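Local coordinates for similarities with probable monooxygenase (Photorhabdus luminescens, PDB 4HB9), which binds flavin-adenine dinucleotide and is probably a flavin-dependent monooxygenase of the aromatic-ring hydroxylase type, at residues R79-R84 against P201-D206; V181-I186 against R379-A384; F262-L267 against E292-L297; L270-M275 against S281-V286. All coordinates share one frame; numbering follows the deposited sequence. Where two conformers were deposited one is given.

Contact 1 (R79-R84 against P201-D206); sequences RFYNER and PQNFRD
Arg-79 and Asp-206 form the charged part of this contact, a two-pronged salt bridge in which the guanidinium meets the carboxylate end-on. NH1 of Arg-79 lies 2.9 Å from OD2 of Asp-206, nearly straight at 166°, with OD2 in the guanidinium plane and offering its syn lone pair. The second prong, NH2 of Arg-79 to OD1 of Asp-206 at 3.1 Å, is more bent, the two planes being tilted against each other. A bend at chi3 (-57°) swings the arginine tip onto the acid. Arginine suits the place because its NE-H is directed elsewhere than the two N-H groups that grip the acid, and bonds OD1 of Asn-210, while OD1 of Asp-206 also accepts from the backbone of Thr-208.

The neutral polar part joins Tyr-81 to Asn-203. ND2 of Asn-203 donates to OH of Tyr-81 over 3.0 Å at 140°, the hydroxyl lying tilted from the amide plane. The long tyrosine stem lets a strand residue span the gap to the loop.

Packing adds one touch: CB of Asn-203 sits over a guanidinium face, 3.4 Å from NH2 of Arg-79.

Arg-79 and Tyr-81, two apart on strand 79-81, thus project to the same side of the sheet. The arrangement is that of a surface loop, 201-206, pinned by polar side chains to a strand of the mixed sheet, just before its chain enters neighbouring strand 210-212.

Contact 2 (V181-I186 against R379-A384); sequences VGVSMI and RSAQNA. With EDO (1,2-ethanediol), chain F.
Val-183 meets Ala-381 where the strand 183-186 passes beside the long helix 355-386, and its side chain carries much of the contact. From CB, which points at the helix, the valine divides into two methyl branches. CG1, anti to the backbone N (chi1 174°), approaches the methyl CB of Ala-381 at 4.3 Å and also lies near that residue's carbonyl. CG2, on the other branch, comes closer to the backbone: it rests 3.7 Å from O of Ala-381. A beta-branched residue suits a strand and here presents both methyls to one turn of helix, while alanine, with a single methyl, lets the two backbones draw near, their CA atoms 6.6 Å apart at Val-183 and Ala-381.

Val-181 adds a second apolar touch on the same alanine, CG1 of Val-181 being 4.4 Å from CB of Ala-381. Polar linkage is indirect. A water donates to O of Val-181 at 2.8 Å and accepts from NE2 of Gln-382 at 3.1 Å, so the long amide side chain ties the corner of the strand to the helix without direct contact. Along another side of the helix, a 1,2-ethanediol, probably from the crystallisation liquor, takes a nearly straight bond (175°) from ND2 of Asn-383 to its O2, over 3.1 Å, and its O1 donates to O of Ser-380.

Strand 179-191 runs between strands 240-251 and 295-301. Val-183 touches Val-249 and Leu-299 on these two neighbours, and Ala-381 also meets Leu-299, so helix 355-386 lies against these strands here.

Contact 3 (F262-L267 against E292-L297); sequences FSAEAL and ENISPL
The first turn of helix 264-274 packs against the start of strand 295-301, an edge strand of the mixed sheet, through Leu-267 and Ala-264 on the helix and Ile-294 and Pro-296 on the other segment. Ile-294 and Pro-296 alternate with Ser-295, so their side chains both face the helix while that of the serine turns away.

Ile-294 meets the helix with two branches. CD1, at the end of the CG1 arm, reaches CB of Ala-264 at 4.1 Å and O of the same alanine at 3.6 Å. CG2, anti to the backbone N, instead lies 4.0 Å from CB of Leu-267. Alanine suits the first position because its short methyl admits the isoleucine tip close to the helix backbone, the CA atoms of Ala-264 and Ile-294 being 5.8 Å apart.

Leu-267 crosses Pro-296 at about a right angle. Its CD1 comes 3.7 Å from CD of Pro-296, and CD2 approaches CB on the same proline ring, so the fork of the leucine spreads over that ring. At the start of the helix, Ser-263 is the N-cap: its OG accepts from N of Ala-266 at 3.1 Å. Ile-186 on neighbouring strand 179-191 packs against both Leu-267 and Ile-294, continuing the apolar layer.

No hydrogen bond crosses between the segments. Their union rests on van der Waals contact and on keeping hydrocarbon from water, and the polar need of the helix's first turn is partly met within its own segment by the serine cap.

Contact 4 (L270-M275 against S281-V286); sequences LVQSRM and SLHTLV
With CG on the far side of CB from the carbonyl carbon and a bend at chi3 (-45°), selenomethionine Met-275 carries its CE methyl over the ring of His-283. That ring, its CG likewise anti to the carbonyl carbon, swings back toward helix 270-274. The result is a CH-pi contact: CE of Met-275 stands 4.1 Å from the ring centroid of His-283, almost along the ring normal. The same methyl touches CG2 of Val-286 at 3.6 Å.

Histidine suits its place by combining a flat face with a donor at its edge. NE2 of His-283 donates its N-H to O of Met-275 at 2.7 Å, with that oxygen near the ring plane, though the bond is bent to 137°. CG of Gln-272 runs past CG1 of Val-286 in the opposite direction, 4.0 Å away, while the glutamine's OE1 accepts from Gln-287. CG1 of Val-271 lies 4.2 Å from CG2 of Val-286, compact beta-branched side chains that meet between the helices.

Leu-282 and Met-275 both rest on Leu-220 of strand 218-228. The helix axes run almost exactly antiparallel, at 176° and 10.2 Å apart, as in a helical hairpin joined by a short turn and laid on a beta-sheet.

Overall arrangement
The mixed sheet relates all four contacts. Contacts 2 and 3 involve its neighbouring strands 179-191 and 295-301, with a probable backbone hydrogen bond from N of Met-185 to O of Leu-297, 2.8 Å. Contacts 3 and 4 share helix 264-274, their centres about 13 Å apart; Ile-186 of contact 2 packs on Val-271 of contact 4. Contact 1 joins contact 4 through Phe-204, whose CZ lies 3.7 Å from CD2 of Leu-282, but only approaches contact 2, nearest atoms about 6 Å apart. Towards the flavin, the side chain of Pro-296 in contact 3 is about 10 Å from bound FAD; that of Asp-206 in contact 1, at the surface, is about 12 Å from that of His-46, an FAD-binding residue.

Contact 1 (R79-R84 against P201-D206)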
loop_
_atom_site.group_PDB
_atom_site.type_symbol
_atom_site.label_atom_id
_atom_site.label_comp_id
_atom_site.label_asym_id
_atom_site.label_seq_id
_atom_site.Cartn_x
_atom_site.Cartn_y
_atom_site.Cartn_z
ATOM N N ARG A 79 13.688 8.451 15.881
ATOM C CA ARG A 79 13.943 8.627 17.305
ATOM C C ARG A 79 13.078 7.699 18.155
ATOM O O ARG A 79 11.971 7.309 17.757
ATOM C CB ARG A 79 13.675 10.081 17.689
ATOM C CG ARG A 79 14.719 11.038 17.123
ATOM C CD ARG A 79 14.374 12.498 17.345
ATOM N NE ARG A 79 13.075 12.822 16.762
ATOM C CZ ARG A 79 12.797 13.915 16.051
ATOM N NH1 ARG A 79 13.726 14.835 15.796
ATOM N NH2 ARG A 79 11.568 14.080 15.569
ATOM N N PHE A 80 13.591 7.344 19.326
ATOM C CA PHE A 80 12.902 6.431 20.216
ATOM C C PHE A 80 12.790 7.079 21.577
ATOM O O PHE A 80 13.789 7.575 22.121
ATOM C CB PHE A 80 13.637 5.089 20.300
ATOM C CG PHE A 80 13.565 4.286 19.027
ATOM C CD1 PHE A 80 12.660 3.243 18.894
ATOM C CD2 PHE A 80 14.388 4.591 17.953
ATOM C CE1 PHE A 80 12.584 2.511 17.712
ATOM C CE2 PHE A 80 14.312 3.879 16.767
ATOM C CZ PHE A 80 13.413 2.832 16.646
ATOM N N TYR A 81 11.574 7.105 22.120
ATOM C CA TYR A 81 11.341 7.672 23.443
ATOM C C TYR A 81 10.602 6.682 24.292
ATOM O O TYR A 81 9.900 5.822 23.772
ATOM C CB TYR A 81 10.471 8.925 23.354
ATOM C CG TYR A 81 11.032 10.062 22.558
ATOM C CD1 TYR A 81 11.687 11.124 23.183
ATOM C CD2 TYR A 81 10.886 10.100 21.183
ATOM C CE1 TYR A 81 12.194 12.180 22.448
ATOM C CE2 TYR A 81 11.393 11.142 20.436
ATOM C CZ TYR A 81 12.043 12.178 21.074
ATOM O OH TYR A 81 12.528 13.212 20.310
ATOM N N ASN A 82 10.693 6.837 25.605
ATOM C CA ASN A 82 9.738 6.176 26.467
ATOM C C ASN A 82 8.453 6.986 26.495
ATOM O O ASN A 82 8.284 7.927 25.720
ATOM C CB ASN A 82 10.305 5.896 27.866
ATOM C CG ASN A 82 10.407 7.139 28.740
ATOM O OD1 ASN A 82 10.124 8.280 28.323
ATOM N ND2 ASN A 82 10.844 6.915 29.984
ATOM N N GLU A 83 7.523 6.608 27.341
ATOM C CA GLU A 83 6.228 7.272 27.332
ATOM C C GLU A 83 6.206 8.554 28.194
ATOM O O GLU A 83 5.170 9.181 28.344
ATOM C CB GLU A 83 5.144 6.296 27.756
ATOM C CG GLU A 83 5.000 6.056 29.252
ATOM C CD GLU A 83 6.090 5.194 29.878
ATOM O OE1 GLU A 83 7.153 4.909 29.272
ATOM O OE2 GLU A 83 5.882 4.822 31.041
ATOM N N ARG A 84 7.344 8.924 28.768
ATOM C CA ARG A 84 7.435 10.123 29.609
ATOM C C ARG A 84 8.427 11.095 28.964
ATOM O O ARG A 84 9.140 11.804 29.654
ATOM C CB ARG A 84 7.857 9.756 31.041
ATOM C CG ARG A 84 6.934 8.788 31.771
ATOM C CD ARG A 84 5.679 9.445 32.332
ATOM N NE ARG A 84 5.950 10.289 33.500
ATOM C CZ ARG A 84 5.018 10.882 34.261
ATOM N NH1 ARG A 84 3.717 10.725 34.029
ATOM N NH2 ARG A 84 5.394 11.627 35.285
ATOM N N PRO A 201 5.463 19.958 20.485
ATOM C CA PRO A 201 6.924 20.170 20.412
ATOM C C PRO A 201 7.520 19.926 19.017
ATOM O O PRO A 201 6.940 19.191 18.216
ATOM C CB PRO A 201 7.487 19.169 21.432
ATOM C CG PRO A 201 6.313 18.558 22.123
ATOM C CD PRO A 201 5.127 18.734 21.227
ATOM N N GLN A 202 8.677 20.523 18.727
ATOM C CA GLN A 202 9.236 20.485 17.360
ATOM C C GLN A 202 9.481 19.084 16.803
ATOM O O GLN A 202 9.287 18.859 15.609
ATOM C CB GLN A 202 10.525 21.302 17.268
ATOM C CG GLN A 202 10.278 22.804 17.196
ATOM C CD GLN A 202 11.555 23.617 17.232
ATOM O OE1 GLN A 202 12.590 23.188 16.715
ATOM N NE2 GLN A 202 11.489 24.806 17.832
ATOM N N ASN A 203 9.876 18.139 17.653
ATOM C CA ASN A 203 10.101 16.756 17.192
ATOM C C ASN A 203 8.859 16.059 16.607
ATOM O O ASN A 203 8.985 15.035 15.931
ATOM C CB ASN A 203 10.734 15.893 18.290
ATOM C CG ASN A 203 9.916 15.855 19.556
ATOM O OD1 ASN A 203 9.223 16.806 19.878
ATOM N ND2 ASN A 203 10.011 14.770 20.290
ATOM N N PHE A 204 7.673 16.620 16.834
ATOM C CA PHE A 204 6.459 16.080 16.231
ATOM C C PHE A 204 6.251 16.569 14.798
ATOM O O PHE A 204 5.465 15.985 14.058
ATOM C CB PHE A 204 5.232 16.458 17.063
ATOM C CG PHE A 204 5.069 15.652 18.317
ATOM C CD1 PHE A 204 6.057 15.631 19.286
ATOM C CD2 PHE A 204 3.911 14.941 18.544
ATOM C CE1 PHE A 204 5.898 14.904 20.453
ATOM C CE2 PHE A 204 3.743 14.217 19.711
ATOM C CZ PHE A 204 4.741 14.187 20.663
ATOM N N ARG A 205 6.944 17.636 14.413
ATOM C CA ARG A 205 6.657 18.331 13.150
ATOM C C ARG A 205 7.830 18.432 12.159
ATOM O O ARG A 205 7.651 18.932 11.049
ATOM C CB ARG A 205 6.178 19.738 13.483
ATOM C CG ARG A 205 5.160 19.752 14.613
ATOM C CD ARG A 205 4.710 21.148 14.989
ATOM N NE ARG A 205 5.505 21.778 16.048
ATOM C CZ ARG A 205 6.488 22.662 15.855
ATOM N NH1 ARG A 205 6.863 23.025 14.629
ATOM N NH2 ARG A 205 7.107 23.192 16.905
ATOM N N ASP A 206 9.011 17.954 12.552
ATOM C CA ASP A 206 10.230 18.164 11.765
ATOM C C ASP A 206 10.480 17.119 10.678
ATOM O O ASP A 206 11.453 17.231 9.935
ATOM C CB ASP A 206 11.465 18.317 12.674
ATOM C CG ASP A 206 11.812 17.047 13.455
ATOM O OD1 ASP A 206 11.303 15.952 13.124
ATOM O OD2 ASP A 206 12.612 17.150 14.417
#

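Contact 2 (V181-I186 against R379-A384)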
loop_
_atom_site.group_PDB
_atom_site.type_symbol
_atom_site.label_atom_id
_atom_site.label_comp_id
_atom_site.label_asym_id
_atom_site.label_seq_id
_atom_site.Cartn_x
_atom_site.Cartn_y
_atom_site.Cartn_z
ATOM N N VAL A 181 -1.896 -12.307 13.011
ATOM C CA VAL A 181 -0.610 -12.052 13.653
ATOM C C VAL A 181 -0.733 -11.971 15.172
ATOM O O VAL A 181 0.219 -12.222 15.874
ATOM C CB VAL A 181 -0.005 -10.761 13.093
ATOM C CG1 VAL A 181 1.236 -10.335 13.861
ATOM C CG2 VAL A 181 0.315 -10.955 11.627
ATOM N N GLY A 182 -1.917 -11.644 15.667
ATOM C CA GLY A 182 -2.120 -11.410 17.080
ATOM C C GLY A 182 -1.828 -9.974 17.463
ATOM O O GLY A 182 -1.819 -9.644 18.670
ATOM N N VAL A 183 -1.569 -9.130 16.462
ATOM C CA VAL A 183 -1.301 -7.698 16.674
ATOM C C VAL A 183 -2.341 -6.906 15.874
ATOM O O VAL A 183 -2.696 -7.283 14.737
ATOM C CB VAL A 183 0.139 -7.331 16.270
ATOM C CG1 VAL A 183 0.388 -5.836 16.336
ATOM C CG2 VAL A 183 1.138 -8.074 17.163
ATOM N N SER A 184 -2.834 -5.827 16.485
ATOM C CA SER A 184 -3.784 -4.915 15.848
ATOM C C SER A 184 -3.301 -3.485 15.986
ATOM O O SER A 184 -2.389 -3.200 16.763
ATOM C CB SER A 184 -5.142 -5.056 16.488
ATOM O OG SER A 184 -5.626 -6.364 16.301
HETATM N N MSE A 185 -3.860 -2.582 15.196
HETATM C CA MSE A 185 -3.423 -1.186 15.260
HETATM C C MSE A 185 -4.593 -0.259 15.073
HETATM O O MSE A 185 -5.642 -0.646 14.527
HETATM C CB MSE A 185 -2.325 -0.908 14.231
HETATM C CG MSE A 185 -2.733 -1.032 12.782
HETATM SE SE MSE A 185 -1.185 -0.679 11.566
HETATM C CE MSE A 185 0.323 -1.427 12.496
ATOM N N ILE A 186 -4.416 0.958 15.561
ATOM C CA ILE A 186 -5.373 2.048 15.377
ATOM C C ILE A 186 -4.552 3.208 14.824
ATOM O O ILE A 186 -3.533 3.591 15.419
ATOM C CB ILE A 186 -6.070 2.415 16.701
ATOM C CG1 ILE A 186 -6.826 1.220 17.272
ATOM C CG2 ILE A 186 -7.025 3.585 16.518
ATOM C CD1 ILE A 186 -7.432 1.466 18.637
ATOM N N ARG A 379 8.135 -9.458 12.211
ATOM C CA ARG A 379 8.968 -9.189 13.388
ATOM C C ARG A 379 8.772 -7.776 13.943
ATOM O O ARG A 379 8.808 -7.582 15.161
ATOM C CB ARG A 379 10.446 -9.433 13.086
ATOM C CG ARG A 379 10.724 -10.888 12.742
ATOM C CD ARG A 379 12.208 -11.214 12.703
ATOM N NE ARG A 379 12.866 -10.717 11.490
ATOM C CZ ARG A 379 12.818 -11.309 10.297
ATOM N NH1 ARG A 379 12.128 -12.428 10.119
ATOM N NH2 ARG A 379 13.454 -10.762 9.266
ATOM N N SER A 380 8.584 -6.806 13.054
ATOM C CA SER A 380 8.322 -5.427 13.466
ATOM C C SER A 380 7.029 -5.334 14.272
ATOM O O SER A 380 6.983 -4.695 15.329
ATOM C CB SER A 380 8.229 -4.498 12.249
ATOM O OG SER A 380 7.810 -3.210 12.651
ATOM N N ALA A 381 5.973 -5.969 13.774
ATOM C CA ALA A 381 4.712 -5.981 14.493
ATOM C C ALA A 381 4.875 -6.652 15.865
ATOM O O ALA A 381 4.351 -6.185 16.873
ATOM C CB ALA A 381 3.645 -6.678 13.670
ATOM N N GLN A 382 5.604 -7.767 15.914
ATOM C CA GLN A 382 5.782 -8.476 17.173
ATOM C C GLN A 382 6.598 -7.627 18.145
ATOM O O GLN A 382 6.323 -7.619 19.363
ATOM C CB GLN A 382 6.444 -9.828 16.934
ATOM C CG GLN A 382 5.572 -10.803 16.126
ATOM C CD GLN A 382 6.319 -12.069 15.697
ATOM O OE1 GLN A 382 7.531 -12.054 15.566
ATOM N NE2 GLN A 382 5.582 -13.148 15.439
ATOM N N ASN A 383 7.583 -6.920 17.613
ATOM C CA ASN A 383 8.414 -6.057 18.436
ATOM C C ASN A 383 7.588 -4.949 19.106
ATOM O O ASN A 383 7.892 -4.527 20.244
ATOM C CB ASN A 383 9.530 -5.434 17.631
ATOM C CG ASN A 383 10.537 -4.707 18.506
ATOM O OD1 ASN A 383 10.956 -5.219 19.554
ATOM N ND2 ASN A 383 10.915 -3.491 18.090
ATOM N N ALA A 384 6.515 -4.504 18.444
ATOM C CA ALA A 384 5.690 -3.458 19.045
ATOM C C ALA A 384 5.072 -3.923 20.384
ATOM O O ALA A 384 4.835 -3.121 21.270
ATOM C CB ALA A 384 4.597 -3.031 18.070
HETATM C C1 EDO F . 7.731 -0.960 15.564
HETATM O O1 EDO F . 6.544 -1.613 15.116
HETATM C C2 EDO F . 8.591 -1.957 16.319
HETATM O O2 EDO F . 9.655 -2.475 15.499
HETATM O O HOH W 1 2.595 -13.645 15.871
#

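Contact 3 (F262-L267 against E292-L297)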
loop_
_atom_site.group_PDB
_atom_site.type_symbol
_atom_site.label_atom_id
_atom_site.label_comp_id
_atom_site.label_asym_id
_atom_site.label_seq_id
_atom_site.Cartn_x
_atom_site.Cartn_y
_atom_site.Cartn_z
ATOM N N PHE A 262 -16.000 -0.015 16.114
ATOM C CA PHE A 262 -16.086 1.123 17.029
ATOM C C PHE A 262 -16.242 2.437 16.241
ATOM O O PHE A 262 -15.635 2.608 15.190
ATOM C CB PHE A 262 -14.837 1.223 17.909
ATOM C CG PHE A 262 -14.944 0.506 19.232
ATOM C CD1 PHE A 262 -14.403 1.069 20.366
ATOM C CD2 PHE A 262 -15.557 -0.734 19.343
ATOM C CE1 PHE A 262 -14.467 0.435 21.590
ATOM C CE2 PHE A 262 -15.632 -1.374 20.566
ATOM C CZ PHE A 262 -15.103 -0.773 21.700
ATOM N N SER A 263 -17.020 3.375 16.770
ATOM C CA SER A 263 -17.050 4.739 16.234
ATOM C C SER A 263 -15.671 5.387 16.341
ATOM O O SER A 263 -14.853 4.996 17.169
ATOM C CB SER A 263 -18.063 5.596 16.999
ATOM O OG SER A 263 -17.615 5.887 18.304
ATOM N N ALA A 264 -15.431 6.408 15.523
ATOM C CA ALA A 264 -14.163 7.135 15.562
ATOM C C ALA A 264 -13.929 7.698 16.957
ATOM O O ALA A 264 -12.814 7.663 17.477
ATOM C CB ALA A 264 -14.152 8.244 14.516
ATOM N N GLU A 265 -15.000 8.154 17.592
ATOM C CA GLU A 265 -14.916 8.772 18.901
ATOM C C GLU A 265 -14.510 7.736 19.977
ATOM O O GLU A 265 -13.709 8.018 20.879
ATOM C CB GLU A 265 -16.268 9.434 19.206
ATOM C CG GLU A 265 -16.590 10.649 18.314
ATOM C CD GLU A 265 -17.076 10.349 16.877
ATOM O OE1 GLU A 265 -17.001 11.293 16.047
ATOM O OE2 GLU A 265 -17.526 9.219 16.543
ATOM N N ALA A 266 -15.053 6.538 19.861
ATOM C CA ALA A 266 -14.720 5.447 20.783
ATOM C C ALA A 266 -13.269 4.958 20.588
ATOM O O ALA A 266 -12.602 4.609 21.571
ATOM C CB ALA A 266 -15.681 4.300 20.598
ATOM N N LEU A 267 -12.807 4.936 19.337
ATOM C CA LEU A 267 -11.431 4.588 19.030
ATOM C C LEU A 267 -10.479 5.596 19.652
ATOM O O LEU A 267 -9.494 5.216 20.260
ATOM C CB LEU A 267 -11.193 4.461 17.517
ATOM C CG LEU A 267 -11.901 3.289 16.839
ATOM C CD1 LEU A 267 -11.875 3.402 15.331
ATOM C CD2 LEU A 267 -11.270 1.960 17.304
ATOM N N GLU A 292 -13.105 11.861 11.030
ATOM C CA GLU A 292 -13.512 11.124 9.821
ATOM C C GLU A 292 -12.489 10.112 9.284
ATOM O O GLU A 292 -12.798 9.347 8.355
ATOM C CB GLU A 292 -13.801 12.110 8.690
ATOM C CG GLU A 292 -15.261 12.289 8.353
ATOM C CD GLU A 292 -15.408 12.759 6.924
ATOM O OE1 GLU A 292 -14.777 13.785 6.577
ATOM O OE2 GLU A 292 -16.104 12.075 6.140
ATOM N N ASN A 293 -11.273 10.123 9.821
ATOM C CA ASN A 293 -10.202 9.271 9.303
ATOM C C ASN A 293 -9.444 8.565 10.445
ATOM O O ASN A 293 -8.243 8.766 10.592
ATOM C CB ASN A 293 -9.210 10.090 8.443
ATOM C CG ASN A 293 -9.787 10.517 7.090
ATOM O OD1 ASN A 293 -9.607 9.824 6.085
ATOM N ND2 ASN A 293 -10.476 11.659 7.056
ATOM N N ILE A 294 -10.134 7.771 11.259
ATOM C CA ILE A 294 -9.449 6.914 12.260
ATOM C C ILE A 294 -9.746 5.471 11.927
ATOM O O ILE A 294 -10.906 5.092 11.830
ATOM C CB ILE A 294 -9.871 7.182 13.709
ATOM C CG1 ILE A 294 -9.567 8.630 14.077
ATOM C CG2 ILE A 294 -9.100 6.268 14.686
ATOM C CD1 ILE A 294 -10.230 9.062 15.357
ATOM N N SER A 295 -8.704 4.663 11.759
ATOM C CA SER A 295 -8.892 3.311 11.225
ATOM C C SER A 295 -8.316 2.244 12.154
ATOM O O SER A 295 -7.111 2.247 12.437
ATOM C CB SER A 295 -8.241 3.167 9.860
ATOM O OG SER A 295 -8.587 4.245 9.021
ATOM N N PRO A 296 -9.163 1.305 12.594
ATOM C CA PRO A 296 -8.671 0.119 13.283
ATOM C C PRO A 296 -8.388 -1.007 12.295
ATOM O O PRO A 296 -9.159 -1.202 11.350
ATOM C CB PRO A 296 -9.848 -0.255 14.179
ATOM C CG PRO A 296 -11.048 0.175 13.388
ATOM C CD PRO A 296 -10.634 1.303 12.490
ATOM N N LEU A 297 -7.330 -1.775 12.540
ATOM C CA LEU A 297 -6.908 -2.842 11.629
ATOM C C LEU A 297 -6.343 -4.016 12.404
ATOM O O LEU A 297 -5.513 -3.829 13.297
ATOM C CB LEU A 297 -5.792 -2.362 10.697
ATOM C CG LEU A 297 -6.038 -1.283 9.655
ATOM C CD1 LEU A 297 -4.726 -1.050 8.917
ATOM C CD2 LEU A 297 -7.137 -1.715 8.683
#

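Contact 4 (L270-M275 against S281-V286)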
loop_
_atom_site.group_PDB
_atom_site.type_symbol
_atom_site.label_atom_id
_atom_site.label_comp_id
_atom_site.label_asym_id
_atom_site.label_seq_id
_atom_site.Cartn_x
_atom_site.Cartn_y
_atom_site.Cartn_z
ATOM N N LEU A 270 -10.457 5.106 23.336
ATOM C CA LEU A 270 -9.712 3.915 23.685
ATOM C C LEU A 270 -8.197 4.140 23.698
ATOM O O LEU A 270 -7.517 3.692 24.613
ATOM C CB LEU A 270 -10.079 2.788 22.767
ATOM C CG LEU A 270 -9.447 1.497 23.282
ATOM C CD1 LEU A 270 -10.469 0.375 23.251
ATOM C CD2 LEU A 270 -8.213 1.207 22.480
ATOM N N VAL A 271 -7.663 4.831 22.692
ATOM C CA VAL A 271 -6.226 5.045 22.637
ATOM C C VAL A 271 -5.805 5.947 23.803
ATOM O O VAL A 271 -4.772 5.681 24.489
ATOM C CB VAL A 271 -5.804 5.627 21.283
ATOM C CG1 VAL A 271 -4.339 6.036 21.291
ATOM C CG2 VAL A 271 -6.068 4.616 20.182
ATOM N N GLN A 272 -6.587 6.989 24.079
ATOM C CA GLN A 272 -6.281 7.826 25.236
ATOM C C GLN A 272 -6.297 7.014 26.534
ATOM O O GLN A 272 -5.455 7.232 27.400
ATOM C CB GLN A 272 -7.241 9.015 25.369
ATOM C CG GLN A 272 -7.073 10.044 24.275
ATOM C CD GLN A 272 -8.053 11.202 24.421
ATOM O OE1 GLN A 272 -7.977 11.978 25.359
ATOM N NE2 GLN A 272 -8.968 11.313 23.487
ATOM N N SER A 273 -7.254 6.103 26.678
ATOM C CA SER A 273 -7.276 5.211 27.861
ATOM C C SER A 273 -6.019 4.365 27.974
ATOM O O SER A 273 -5.533 4.123 29.089
ATOM C CB SER A 273 -8.510 4.314 27.899
ATOM O OG SER A 273 -8.386 3.200 27.008
ATOM N N ARG A 274 -5.470 3.939 26.838
ATOM C CA ARG A 274 -4.231 3.159 26.847
ATOM C C ARG A 274 -3.008 4.017 27.203
ATOM O O ARG A 274 -1.987 3.484 27.624
ATOM C CB ARG A 274 -4.023 2.481 25.499
ATOM C CG ARG A 274 -5.108 1.470 25.151
ATOM C CD ARG A 274 -5.072 0.270 26.090
ATOM N NE ARG A 274 -5.953 -0.817 25.661
ATOM C CZ ARG A 274 -7.252 -0.902 25.930
ATOM N NH1 ARG A 274 -7.942 -1.944 25.490
ATOM N NH2 ARG A 274 -7.879 0.059 26.615
HETATM N N MSE A 275 -3.124 5.342 27.062
HETATM C CA MSE A 275 -2.005 6.240 27.308
HETATM C C MSE A 275 -2.109 7.000 28.607
HETATM O O MSE A 275 -1.512 8.054 28.742
HETATM C CB MSE A 275 -1.926 7.251 26.157
HETATM C CG MSE A 275 -1.648 6.543 24.843
HETATM SE SE MSE A 275 -1.251 7.808 23.381
HETATM C CE MSE A 275 -2.640 9.181 23.604
ATOM N N SER A 281 1.762 15.636 25.388
ATOM C CA SER A 281 1.861 15.938 23.945
ATOM C C SER A 281 1.243 14.832 23.093
ATOM O O SER A 281 0.613 15.078 22.053
ATOM C CB SER A 281 3.325 16.161 23.557
ATOM O OG SER A 281 4.129 15.001 23.829
ATOM N N LEU A 282 1.371 13.604 23.579
ATOM C CA LEU A 282 0.810 12.454 22.888
ATOM C C LEU A 282 -0.693 12.515 22.993
ATOM O O LEU A 282 -1.396 12.230 22.029
ATOM C CB LEU A 282 1.363 11.167 23.480
ATOM C CG LEU A 282 2.877 11.094 23.350
ATOM C CD1 LEU A 282 3.462 9.955 24.179
ATOM C CD2 LEU A 282 3.303 10.989 21.896
ATOM N N HIS A 283 -1.201 12.947 24.143
ATOM C CA HIS A 283 -2.650 13.116 24.291
ATOM C C HIS A 283 -3.204 14.191 23.377
ATOM O O HIS A 283 -4.258 14.019 22.774
ATOM C CB HIS A 283 -3.002 13.388 25.753
ATOM C CG HIS A 283 -2.864 12.173 26.608
ATOM N ND1 HIS A 283 -3.900 11.285 26.802
ATOM C CD2 HIS A 283 -1.785 11.636 27.225
ATOM C CE1 HIS A 283 -3.489 10.292 27.567
ATOM N NE2 HIS A 283 -2.207 10.477 27.835
ATOM N N THR A 284 -2.487 15.312 23.311
ATOM C CA THR A 284 -2.876 16.448 22.460
ATOM C C THR A 284 -2.995 16.004 20.998
ATOM O O THR A 284 -3.976 16.296 20.318
ATOM C CB THR A 284 -1.825 17.566 22.596
ATOM O OG1 THR A 284 -1.714 17.940 23.982
ATOM C CG2 THR A 284 -2.195 18.783 21.746
ATOM N N LEU A 285 -2.002 15.243 20.538
ATOM C CA LEU A 285 -2.012 14.711 19.181
ATOM C C LEU A 285 -3.282 13.897 18.919
ATOM O O LEU A 285 -4.003 14.120 17.944
ATOM C CB LEU A 285 -0.749 13.864 18.952
ATOM C CG LEU A 285 -0.558 13.194 17.607
ATOM C CD1 LEU A 285 -0.649 14.219 16.487
ATOM C CD2 LEU A 285 0.783 12.502 17.557
ATOM N N VAL A 286 -3.564 12.940 19.790
ATOM C CA VAL A 286 -4.689 12.053 19.562
ATOM C C VAL A 286 -6.021 12.832 19.670
ATOM O O VAL A 286 -6.907 12.683 18.823
ATOM C CB VAL A 286 -4.634 10.827 20.505
ATOM C CG1 VAL A 286 -5.898 9.990 20.413
ATOM C CG2 VAL A 286 -3.413 9.990 20.187
#